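PDB 4K2H: intracellular protease/amidase from Salmonella enterica subsp. enterica serovar Typhimurium, which belongs to the DJ-1/PfpI family, binds zinc and may act as a peptidase, though its actual function is unknown. Local coordinates for residues L37-S42 and S57-R62; K120-V125 and V145-L150; Y124-D129 and G137-A142. The protein carries 1 engineered substitution. All coordinates share one frame; numbering follows the deposited sequence.

Contact 1 of 3, residues L37-S42 and S57-R62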
loop_
_atom_site.group_PDB
_atom_site.type_symbol
_atom_site.label_atom_id
_atom_site.label_comp_id
_atom_site.label_asym_id
_atom_site.label_seq_id
_atom_site.Cartn_x
_atom_site.Cartn_y
_atom_site.Cartn_z
ATOM N N LEU A 37 3.103 -13.661 7.231
ATOM C CA LEU A 37 2.657 -14.952 7.684
ATOM C C LEU A 37 1.157 -15.070 7.497
ATOM O O LEU A 37 0.386 -14.271 8.045
ATOM C CB LEU A 37 2.992 -15.122 9.164
ATOM C CG LEU A 37 4.487 -14.987 9.529
ATOM C CD1 LEU A 37 4.719 -15.299 11.008
ATOM C CD2 LEU A 37 5.411 -15.857 8.678
ATOM N N ALA A 38 0.736 -16.086 6.763
ATOM C CA ALA A 38 -0.673 -16.431 6.689
ATOM C C ALA A 38 -1.071 -17.207 7.931
ATOM O O ALA A 38 -0.236 -17.809 8.573
ATOM C CB ALA A 38 -0.948 -17.276 5.450
ATOM N N CYS A 39 -2.342 -17.237 8.266
ATOM C CA CYS A 39 -2.711 -17.718 9.603
ATOM C C CYS A 39 -3.329 -19.095 9.705
ATOM O O CYS A 39 -3.384 -19.666 10.795
ATOM C CB CYS A 39 -3.576 -16.670 10.276
ATOM S SG CYS A 39 -2.584 -15.167 10.416
ATOM N N ALA A 40 -3.769 -19.652 8.597
ATOM C CA ALA A 40 -4.289 -21.000 8.633
ATOM C C ALA A 40 -3.455 -21.864 7.674
ATOM O O ALA A 40 -2.221 -21.786 7.693
ATOM C CB ALA A 40 -5.783 -20.990 8.291
ATOM N N GLU A 41 -4.101 -22.627 6.802
ATOM C CA GLU A 41 -3.437 -23.734 6.088
ATOM C C GLU A 41 -2.911 -23.350 4.682
ATOM O O GLU A 41 -2.511 -24.208 3.903
ATOM C CB GLU A 41 -4.427 -24.890 5.944
ATOM C CG GLU A 41 -5.650 -24.553 5.045
ATOM C CD GLU A 41 -6.544 -23.426 5.604
ATOM O OE1 GLU A 41 -6.640 -22.374 4.949
ATOM O OE2 GLU A 41 -7.125 -23.561 6.713
ATOM N N SER A 42 -2.911 -22.068 4.357
ATOM C CA SER A 42 -2.700 -21.645 2.994
ATOM C C SER A 42 -1.697 -20.493 2.968
ATOM O O SER A 42 -1.715 -19.653 3.863
ATOM C CB SER A 42 -4.043 -21.190 2.443
ATOM O OG SER A 42 -3.847 -20.551 1.195
ATOM N N SER A 57 5.358 -17.209 4.671
ATOM C CA SER A 57 5.245 -18.462 5.396
ATOM C C SER A 57 3.923 -18.480 6.126
ATOM O O SER A 57 3.033 -17.695 5.811
ATOM C CB SER A 57 6.462 -18.603 6.334
ATOM O OG SER A 57 6.335 -19.678 7.236
ATOM N N THR A 58 3.794 -19.357 7.118
ATOM C CA THR A 58 2.559 -19.496 7.858
ATOM C C THR A 58 2.869 -19.504 9.315
ATOM O O THR A 58 4.001 -19.756 9.721
ATOM C CB THR A 58 1.814 -20.809 7.514
ATOM O OG1 THR A 58 2.631 -21.936 7.842
ATOM C CG2 THR A 58 1.479 -20.880 6.055
ATOM N N LEU A 59 1.842 -19.229 10.105
ATOM C CA LEU A 59 1.958 -19.197 11.541
ATOM C C LEU A 59 2.360 -20.556 12.050
ATOM O O LEU A 59 3.173 -20.668 12.996
ATOM C CB LEU A 59 0.606 -18.807 12.137
ATOM C CG LEU A 59 0.513 -17.710 13.160
ATOM C CD1 LEU A 59 1.366 -16.520 12.778
ATOM C CD2 LEU A 59 -0.953 -17.315 13.269
ATOM N N SER A 60 1.821 -21.589 11.403
ATOM C CA SER A 60 2.112 -22.979 11.778
ATOM C C SER A 60 3.592 -23.344 11.691
ATOM O O SER A 60 4.033 -24.224 12.404
ATOM C CB SER A 60 1.289 -23.945 10.936
ATOM O OG SER A 60 1.642 -23.827 9.564
ATOM N N GLU A 61 4.358 -22.660 10.840
ATOM C CA GLU A 61 5.816 -22.843 10.752
ATOM C C GLU A 61 6.624 -21.927 11.674
ATOM O O GLU A 61 7.848 -21.925 11.625
ATOM C CB GLU A 61 6.277 -22.577 9.315
ATOM C CG GLU A 61 5.738 -23.572 8.303
ATOM C CD GLU A 61 6.097 -24.992 8.703
ATOM O OE1 GLU A 61 7.304 -25.258 8.904
ATOM O OE2 GLU A 61 5.179 -25.829 8.856
ATOM N N ARG A 62 5.966 -21.132 12.506
ATOM C CA ARG A 62 6.687 -20.145 13.295
ATOM C C ARG A 62 6.313 -20.169 14.757
ATOM O O ARG A 62 6.394 -19.144 15.446
ATOM C CB ARG A 62 6.418 -18.761 12.715
ATOM C CG ARG A 62 6.985 -18.584 11.314
ATOM C CD ARG A 62 8.499 -18.478 11.381
ATOM N NE ARG A 62 9.102 -18.236 10.071
ATOM C CZ ARG A 62 9.398 -19.192 9.196
ATOM N NH1 ARG A 62 9.952 -18.884 8.043
ATOM N NH2 ARG A 62 9.145 -20.456 9.463
HETATM O O HOH W 1 -0.459 -21.347 9.762
HETATM O O HOH W 2 -0.175 -23.974 7.618
#
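L37 and A38, at the end of strand 33-38, pair in parallel with S57 and T58, the short strand at one edge of the five-stranded parallel sheet of this DJ-1/PfpI fold. Two backbone bonds make the ladder: A38 N gives its hydrogen to S57 O at 3.0 Å, and A38 O takes the one from L59 N at 2.9 Å, lying almost exactly in line with the carbonyl. On the face shared by L37 and S57, the two methyls of L37 divide the work. CD2 rests on S57 CB, while CD1 lies 4.0 Å from L59 CD1 and equally near R62 CG, the leucine crossing both side chains at about a right angle. The L37 torsion (chi1 -58°) puts CG beside the backbone N and brings both methyls onto the 57-62 segment. L59 turns its other methyl, CD2, to C39 SG at 3.9 Å, and F91 and V88 of helix 86-97 cover this apolar cluster. R62 gives only its aliphatic stem to L37; its guanidinium bonds E61 O through NH2 and forms a salt bridge with E35. T58 shares the other face with A38; its CA makes a CA-H...O contact of 3.3 Å with A38 O, and its OG1 shares a hydrogen bond of 2.7 Å with S60 OG. Beyond C39 and L59 the direct bonds give way to two waters: both donate to A40 O, one accepting from S60 N and the other bonding S60 OG. The chemistry thus changes along the pair, from direct peptide bonds backed by leucines to a hydrated end where water reaches A40 O.

Contact 2 of 3, residues K120-V125 and V145-L150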
loop_
_atom_site.group_PDB
_atom_site.type_symbol
_atom_site.label_atom_id
_atom_site.label_comp_id
_atom_site.label_asym_id
_atom_site.label_seq_id
_atom_site.Cartn_x
_atom_site.Cartn_y
_atom_site.Cartn_z
ATOM N N LYS A 120 -4.789 -5.061 28.307
ATOM C CA LYS A 120 -4.081 -4.960 29.595
ATOM C C LYS A 120 -4.128 -3.551 30.133
ATOM O O LYS A 120 -3.144 -3.058 30.667
ATOM C CB LYS A 120 -2.610 -5.416 29.490
ATOM C CG LYS A 120 -2.451 -6.924 29.391
ATOM C CD LYS A 120 -0.992 -7.352 29.400
ATOM C CE LYS A 120 -0.319 -7.030 28.081
ATOM N NZ LYS A 120 1.160 -7.166 28.142
ATOM N N GLY A 121 -5.277 -2.907 29.971
ATOM C CA GLY A 121 -5.446 -1.511 30.364
ATOM C C GLY A 121 -4.678 -0.512 29.504
ATOM O O GLY A 121 -4.694 0.667 29.796
ATOM N N ARG A 122 -4.015 -0.946 28.431
ATOM C CA ARG A 122 -3.114 -0.020 27.743
ATOM C C ARG A 122 -3.829 0.999 26.889
ATOM O O ARG A 122 -4.984 0.799 26.486
ATOM C CB ARG A 122 -2.069 -0.757 26.927
ATOM C CG ARG A 122 -0.963 -1.374 27.781
ATOM C CD ARG A 122 -0.111 -2.308 26.941
ATOM N NE ARG A 122 -0.917 -3.429 26.419
ATOM C CZ ARG A 122 -0.410 -4.518 25.856
ATOM N NH1 ARG A 122 0.900 -4.677 25.749
ATOM N NH2 ARG A 122 -1.216 -5.475 25.430
ATOM N N ARG A 123 -3.139 2.118 26.652
ATOM C CA ARG A 123 -3.612 3.139 25.725
ATOM C C ARG A 123 -3.442 2.646 24.287
ATOM O O ARG A 123 -2.432 2.048 23.957
ATOM C CB ARG A 123 -2.862 4.455 25.930
ATOM C CG ARG A 123 -3.218 5.145 27.253
ATOM C CD ARG A 123 -2.378 6.391 27.462
ATOM N NE ARG A 123 -0.979 6.017 27.655
ATOM C CZ ARG A 123 0.007 6.204 26.776
ATOM N NH1 ARG A 123 1.239 5.791 27.086
ATOM N NH2 ARG A 123 -0.212 6.797 25.599
ATOM N N TYR A 124 -4.442 2.916 23.446
ATOM C CA TYR A 124 -4.480 2.401 22.085
ATOM C C TYR A 124 -5.432 3.273 21.275
ATOM O O TYR A 124 -6.234 4.028 21.838
ATOM C CB TYR A 124 -4.970 0.935 22.079
ATOM C CG TYR A 124 -6.457 0.837 22.289
ATOM C CD1 TYR A 124 -7.314 0.754 21.193
ATOM C CD2 TYR A 124 -7.022 0.926 23.580
ATOM C CE1 TYR A 124 -8.683 0.724 21.344
ATOM C CE2 TYR A 124 -8.402 0.886 23.753
ATOM C CZ TYR A 124 -9.230 0.781 22.618
ATOM O OH TYR A 124 -10.608 0.725 22.712
ATOM N N VAL A 125 -5.321 3.164 19.956
ATOM C CA VAL A 125 -6.262 3.753 19.024
ATOM C C VAL A 125 -6.731 2.676 18.060
ATOM O O VAL A 125 -6.078 1.659 17.868
ATOM C CB VAL A 125 -5.648 4.936 18.248
ATOM C CG1 VAL A 125 -4.562 4.492 17.277
ATOM C CG2 VAL A 125 -6.719 5.732 17.514
ATOM N N VAL A 145 -0.492 5.745 18.643
ATOM C CA VAL A 145 -0.415 5.706 20.097
ATOM C C VAL A 145 0.626 4.691 20.471
ATOM O O VAL A 145 0.639 3.590 19.886
ATOM C CB VAL A 145 -1.755 5.267 20.678
ATOM C CG1 VAL A 145 -1.668 5.073 22.193
ATOM C CG2 VAL A 145 -2.812 6.288 20.313
ATOM N N GLU A 146 1.501 5.041 21.413
ATOM C CA GLU A 146 2.477 4.098 21.965
ATOM C C GLU A 146 2.326 3.949 23.457
ATOM O O GLU A 146 2.274 4.953 24.194
ATOM C CB GLU A 146 3.888 4.583 21.742
ATOM C CG GLU A 146 4.257 4.757 20.304
ATOM C CD GLU A 146 5.669 5.275 20.175
ATOM O OE1 GLU A 146 6.607 4.567 20.614
ATOM O OE2 GLU A 146 5.823 6.388 19.635
ATOM N N ASP A 147 2.290 2.708 23.921
ATOM C CA ASP A 147 2.214 2.454 25.348
ATOM C C ASP A 147 2.910 1.155 25.631
ATOM O O ASP A 147 2.340 0.101 25.375
ATOM C CB ASP A 147 0.755 2.404 25.811
ATOM C CG ASP A 147 0.617 2.202 27.325
ATOM O OD1 ASP A 147 1.628 1.977 28.011
ATOM O OD2 ASP A 147 -0.519 2.234 27.810
ATOM N N GLY A 148 4.142 1.244 26.149
ATOM C CA GLY A 148 4.981 0.074 26.366
ATOM C C GLY A 148 5.307 -0.583 25.038
ATOM O O GLY A 148 5.788 0.074 24.129
ATOM N N ASN A 149 5.024 -1.871 24.910
ATOM C CA ASN A 149 5.318 -2.600 23.681
ATOM C C ASN A 149 4.100 -2.651 22.691
ATOM O O ASN A 149 4.099 -3.410 21.725
ATOM C CB ASN A 149 5.819 -4.002 24.026
ATOM C CG ASN A 149 4.772 -4.835 24.773
ATOM O OD1 ASN A 149 4.085 -4.317 25.667
ATOM N ND2 ASN A 149 4.632 -6.123 24.402
ATOM N N LEU A 150 3.088 -1.826 22.953
ATOM C CA LEU A 150 1.905 -1.739 22.102
ATOM C C LEU A 150 1.979 -0.451 21.315
ATOM O O LEU A 150 1.997 0.650 21.914
ATOM C CB LEU A 150 0.654 -1.748 22.972
ATOM C CG LEU A 150 -0.666 -1.776 22.203
ATOM C CD1 LEU A 150 -0.871 -3.052 21.370
ATOM C CD2 LEU A 150 -1.762 -1.606 23.231
HETATM O O HOH W 3 -1.139 1.520 21.388
#
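D147 reaches across to R123 with one carboxylate oxygen: OD2 receives the backbone N-H of R123 at 2.9 Å, nearly straight (168°), on the lone pair turned away from OD1. With its CG anti to the backbone N (chi1 -177°), D147 stretches directly over to the other segment, and the same OD2 lies 3.5 Å from R122 CB. The tight part is around R122 and L150. One face of the R122 guanidinium is covered by L150 CB and CD2, the latter 3.8 Å from NE, and K120 CE covers the opposite face. N149 OD1 lies at the edge, 3.2 Å from NH1, while its ND2 bonds K100 O. The bonds that hold this buried guanidinium go to D96 and L119 O. Nearby, V145 CG2 packs on V125 CB at 3.8 Å, and V145 CG1 lies against R123 O. A water lies within hydrogen-bonding distance of both R123 O and V145 O, though it may not donate to both at once.

The R123 side chain makes the looser, exposed side. Its guanidinium lies stacked on the D147 carboxylate, the planes 17° apart, and NE is 3.8 Å from OD2, a long charge pairing in which no N-H points at the oxygen. NH1 adds only a weak bond to E146 O, at 3.2 Å. The E146 carboxylate pairs with R169 instead.

D147 also begins the type II' turn to L150, with G148 at its second position, closed by paired backbone bonds between D147 and L150: the pattern of a two-residue beta hairpin, here joining strands 144-147 and 150-153.

Contact 3 of 3, residues Y124-D129 and G137-A142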
loop_
_atom_site.group_PDB
_atom_site.type_symbol
_atom_site.label_atom_id
_atom_site.label_comp_id
_atom_site.label_asym_id
_atom_site.label_seq_id
_atom_site.Cartn_x
_atom_site.Cartn_y
_atom_site.Cartn_z
ATOM N N TYR A 124 -4.442 2.916 23.446
ATOM C CA TYR A 124 -4.480 2.401 22.085
ATOM C C TYR A 124 -5.432 3.273 21.275
ATOM O O TYR A 124 -6.234 4.028 21.838
ATOM C CB TYR A 124 -4.970 0.935 22.079
ATOM C CG TYR A 124 -6.457 0.837 22.289
ATOM C CD1 TYR A 124 -7.314 0.754 21.193
ATOM C CD2 TYR A 124 -7.022 0.926 23.580
ATOM C CE1 TYR A 124 -8.683 0.724 21.344
ATOM C CE2 TYR A 124 -8.402 0.886 23.753
ATOM C CZ TYR A 124 -9.230 0.781 22.618
ATOM O OH TYR A 124 -10.608 0.725 22.712
ATOM N N VAL A 125 -5.321 3.164 19.956
ATOM C CA VAL A 125 -6.262 3.753 19.024
ATOM C C VAL A 125 -6.731 2.676 18.060
ATOM O O VAL A 125 -6.078 1.659 17.868
ATOM C CB VAL A 125 -5.648 4.936 18.248
ATOM C CG1 VAL A 125 -4.562 4.492 17.277
ATOM C CG2 VAL A 125 -6.719 5.732 17.514
ATOM N N CYS A 126 -7.882 2.910 17.468
ATOM C CA CYS A 126 -8.410 2.034 16.472
ATOM C C CYS A 126 -9.281 2.908 15.577
ATOM O O CYS A 126 -9.425 4.115 15.827
ATOM C CB CYS A 126 -9.227 0.933 17.149
ATOM S SG CYS A 126 -10.676 1.562 18.011
ATOM N N SER A 127 -9.832 2.320 14.527
ATOM C CA SER A 127 -10.671 3.070 13.579
ATOM C C SER A 127 -12.073 3.278 14.146
ATOM O O SER A 127 -12.469 2.590 15.084
ATOM C CB SER A 127 -10.769 2.324 12.252
ATOM O OG SER A 127 -11.089 0.966 12.506
ATOM N N GLY A 128 -12.809 4.234 13.571
ATOM C CA GLY A 128 -14.225 4.429 13.865
ATOM C C GLY A 128 -14.560 4.482 15.350
ATOM O O GLY A 128 -13.758 4.963 16.163
ATOM N N ASP A 129 -15.742 3.968 15.694
ATOM C CA ASP A 129 -16.257 3.982 17.068
ATOM C C ASP A 129 -16.202 2.588 17.730
ATOM O O ASP A 129 -16.962 2.308 18.658
ATOM C CB ASP A 129 -17.697 4.522 17.071
ATOM C CG ASP A 129 -18.685 3.594 16.350
ATOM O OD1 ASP A 129 -18.246 2.614 15.706
ATOM O OD2 ASP A 129 -19.912 3.848 16.417
ATOM N N GLY A 137 -9.583 -1.297 27.602
ATOM C CA GLY A 137 -8.419 -0.533 27.161
ATOM C C GLY A 137 -8.696 0.923 27.418
ATOM O O GLY A 137 -9.795 1.272 27.865
ATOM N N VAL A 138 -7.709 1.777 27.150
ATOM C CA VAL A 138 -7.937 3.227 27.156
ATOM C C VAL A 138 -7.783 3.838 25.761
ATOM O O VAL A 138 -6.668 4.089 25.300
ATOM C CB VAL A 138 -6.990 3.972 28.140
ATOM C CG1 VAL A 138 -7.258 5.471 28.077
ATOM C CG2 VAL A 138 -7.175 3.442 29.555
ATOM N N TYR A 139 -8.906 4.114 25.109
ATOM C CA TYR A 139 -8.892 4.708 23.780
ATOM C C TYR A 139 -8.318 6.118 23.798
ATOM O O TYR A 139 -8.783 6.956 24.571
ATOM C CB TYR A 139 -10.317 4.765 23.223
ATOM C CG TYR A 139 -10.419 5.493 21.902
ATOM C CD1 TYR A 139 -10.102 4.851 20.704
ATOM C CD2 TYR A 139 -10.836 6.797 21.851
ATOM C CE1 TYR A 139 -10.208 5.502 19.493
ATOM C CE2 TYR A 139 -10.945 7.473 20.654
ATOM C CZ TYR A 139 -10.627 6.825 19.471
ATOM O OH TYR A 139 -10.732 7.505 18.283
ATOM N N VAL A 140 -7.319 6.368 22.957
ATOM C CA VAL A 140 -6.804 7.719 22.715
ATOM C C VAL A 140 -6.982 8.012 21.235
ATOM O O VAL A 140 -6.679 7.151 20.381
ATOM C CB VAL A 140 -5.305 7.849 23.058
ATOM C CG1 VAL A 140 -4.824 9.302 22.905
ATOM C CG2 VAL A 140 -5.041 7.375 24.482
ATOM N N ASP A 141 -7.506 9.193 20.917
ATOM C CA ASP A 141 -7.678 9.580 19.515
ATOM C C ASP A 141 -6.438 10.277 19.029
ATOM O O ASP A 141 -6.353 11.489 19.078
ATOM C CB ASP A 141 -8.905 10.466 19.290
ATOM C CG ASP A 141 -9.138 10.777 17.803
ATOM O OD1 ASP A 141 -8.350 10.316 16.925
ATOM O OD2 ASP A 141 -10.123 11.475 17.494
ATOM N N ALA A 142 -5.477 9.495 18.547
ATOM C CA ALA A 142 -4.282 10.027 17.893
ATOM C C ALA A 142 -3.909 9.137 16.703
ATOM O O ALA A 142 -4.275 7.967 16.673
ATOM C CB ALA A 142 -3.130 10.095 18.878
HETATM O O HOH W 4 -11.603 1.178 25.102
HETATM O O HOH W 5 -11.155 5.787 16.146
#
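Y139 runs its backbone under the ring of Y124: its CA sits over one face, 4.2 Å from the centroid, as a CH-pi contact, and the Y139 side chain crosses that of Y124 at about a right angle. The edge of the Y124 ring meets the chain just before, with CE2 3.7 Å from G137 C and V138 N close to the ring plane. G137, with no side chain, lets the backbone come right up to the ring edge. Y124 CG stands between its own backbone N and carbonyl carbon (chi1 76°), and this swings the ring over the neighbouring strand.

Underneath is a minimal two-stranded parallel sheet, 123-124 with 138-139, in which Y124 brackets Y139: its N donates to V138 O, and its O accepts from V140 N at 2.8 Å, close to straight (170°). Farther along, V125 CG2 packs against the carbonyl oxygens of V140 and A142 and also touches Y139 CE1. C126 SG comes obliquely to the Y139 ring, 4.2 Å from CE1, a sulfur-aromatic contact.

The outer layer is wetter. One water accepts from Y139 OH at 2.8 Å and donates to G128 O, tying the phenol to the loop; its approach to C126 O is too short to be trusted. Another bonds Y124 OH at 2.6 Å. W131 stacks on the Y139 ring, D141 pairs with K154, and G128 N donates to Y185 OH of the second subunit.

In the fold
Contact 1 and contacts 2 and 3 lie on opposite sides of the chain's centre, with the centres of contacts 1 and 2 about 26 Å apart. Contact 1 closes an edge of the main parallel sheet, and its leucines face helix 86-97. Contacts 2 and 3 both use strand 123-124 and share Y124 and V125: the strand meets the 145-150 hairpin largely through side chains, but pairs with 138-139 through backbone bonds, and R122 O accepts from V138 N between them. All three are partly buried. Contact 2 combines arginines and an aspartate with aliphatic packing; aromatic rings dominate contact 3, which alone touches the second subunit.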